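EreC (Klebsiella pneumoniae, PDB 6XCQ) probably hydrolyses the lactone ring of macrolide antibiotics such as erythromycin, the esterase activity by which it would confer resistance. Local coordinates at residues Y284-V289 with G327-E332. The protein carries 1 engineered substitution. Residues are numbered along the deposited sequence; the frame is centred on the assembly and turned at random.
Sequences YMAGVV and GQHLAE
The torsions of Leu330 and Val289 bring one methyl of each together. In Leu330 CG lies beside the backbone N and opposite the carbonyl carbon (chi1 -66°), and CD1 continues the chain anti to CA (chi2 178°), which leaves CD2 as the branch turned toward helix 279-295; in Val289 the CG1 branch stands anti to the backbone N (chi1 171°). The two side chains cross at about a right angle, with CD2 of Leu330 4.1 Å from CG1 of Val289. That same CD2 also lies 4.3 Å from CB of Ala286 and 3.8 Å from the Ala286 carbonyl O, so a single methyl meets two residues one helical turn apart. Ala286 itself points at the short helix 326-330 and lets the backbones come close: its CA is 6.1 Å from that of Leu330. Its CB packs tightly against His329, 3.4 Å from CB and 3.9 Å from CG, approaching the imidazole ring obliquely. Nearby, Met326 also touches Ala286, while Leu303 of strand 301-304 touches both Val289 and Leu330. The contact therefore packs helix 279-295 against the short helix 326-330 beside a parallel strand of the central sheet. No hydrogen bond or salt bridge links the two segments; this is a small, mainly apolar contact, held by van der Waals packing, in which the histidine contributes carbon atoms and the fit depends on shape.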
# COMPACT_ATOMS: atom_id res chain seq x y z
N TYR A 284 6.61 -7.89 4.41
CA TYR A 284 5.84 -8.67 3.45
C TYR A 284 5.66 -7.91 2.14
O TYR A 284 5.99 -8.43 1.06
CB TYR A 284 4.48 -9.05 4.03
CG TYR A 284 3.64 -9.79 3.04
CD1 TYR A 284 3.81 -11.15 2.84
CD2 TYR A 284 2.68 -9.12 2.27
CE1 TYR A 284 3.05 -11.85 1.92
CE2 TYR A 284 1.91 -9.81 1.35
CZ TYR A 284 2.11 -11.18 1.18
OH TYR A 284 1.36 -11.88 0.27
N MET A 285 5.12 -6.69 2.21
CA MET A 285 4.94 -5.87 1.01
C MET A 285 6.23 -5.72 0.21
O MET A 285 6.23 -5.85 -1.02
CB MET A 285 4.39 -4.49 1.39
CG MET A 285 2.93 -4.57 1.83
SD MET A 285 2.17 -2.96 1.92
CE MET A 285 3.01 -2.39 3.36
N ALA A 286 7.35 -5.42 0.89
CA ALA A 286 8.63 -5.29 0.20
C ALA A 286 9.00 -6.59 -0.50
O ALA A 286 9.52 -6.58 -1.62
CB ALA A 286 9.74 -4.89 1.16
N GLY A 287 8.75 -7.72 0.16
CA GLY A 287 9.01 -9.01 -0.46
C GLY A 287 8.19 -9.25 -1.72
O GLY A 287 8.71 -9.71 -2.73
N VAL A 288 6.89 -8.94 -1.67
CA VAL A 288 6.05 -9.16 -2.85
C VAL A 288 6.55 -8.31 -4.02
O VAL A 288 6.66 -8.80 -5.15
CB VAL A 288 4.56 -8.91 -2.54
CG1 VAL A 288 3.74 -8.89 -3.82
CG2 VAL A 288 4.01 -9.97 -1.60
N VAL A 289 6.89 -7.04 -3.76
CA VAL A 289 7.35 -6.15 -4.83
C VAL A 289 8.67 -6.66 -5.41
O VAL A 289 8.87 -6.70 -6.63
CB VAL A 289 7.50 -4.70 -4.33
CG1 VAL A 289 8.18 -3.84 -5.39
CG2 VAL A 289 6.13 -4.10 -3.99
N GLY A 327 9.78 0.79 2.21
CA GLY A 327 10.76 1.47 1.39
C GLY A 327 12.20 1.24 1.82
O GLY A 327 13.11 1.26 0.99
N GLN A 328 12.44 1.03 3.12
CA GLN A 328 13.81 0.81 3.58
C GLN A 328 14.33 -0.53 3.09
O GLN A 328 15.52 -0.65 2.77
CB GLN A 328 13.89 0.91 5.12
CG GLN A 328 15.33 0.80 5.68
CD GLN A 328 15.45 1.14 7.17
OE1 GLN A 328 14.46 1.46 7.83
NE2 GLN A 328 16.68 1.08 7.70
N HIS A 329 13.46 -1.54 3.01
CA HIS A 329 13.84 -2.80 2.37
C HIS A 329 14.14 -2.59 0.89
O HIS A 329 15.18 -3.02 0.39
CB HIS A 329 12.73 -3.86 2.53
CG HIS A 329 12.48 -4.30 3.94
ND1 HIS A 329 13.09 -5.39 4.50
CD2 HIS A 329 11.64 -3.80 4.89
CE1 HIS A 329 12.65 -5.56 5.74
NE2 HIS A 329 11.77 -4.61 6.00
N LEU A 330 13.22 -1.94 0.18
CA LEU A 330 13.40 -1.74 -1.25
C LEU A 330 14.62 -0.90 -1.58
O LEU A 330 15.27 -1.13 -2.60
CB LEU A 330 12.15 -1.09 -1.84
CG LEU A 330 10.89 -1.95 -1.79
CD1 LEU A 330 9.71 -1.14 -2.37
CD2 LEU A 330 11.12 -3.28 -2.54
N ALA A 331 14.94 0.08 -0.74
CA ALA A 331 16.16 0.85 -0.95
C ALA A 331 17.43 0.01 -0.85
O ALA A 331 18.49 0.48 -1.27
CB ALA A 331 16.26 2.00 0.06
N GLU A 332 17.33 -1.21 -0.31
CA GLU A 332 18.45 -2.14 -0.20
C GLU A 332 18.79 -2.84 -1.51
O GLU A 332 19.86 -3.46 -1.58
CB GLU A 332 18.14 -3.23 0.82
CG GLU A 332 18.08 -2.79 2.26
CD GLU A 332 18.32 -3.95 3.20
OE1 GLU A 332 19.29 -3.89 3.98
OE2 GLU A 332 17.53 -4.93 3.16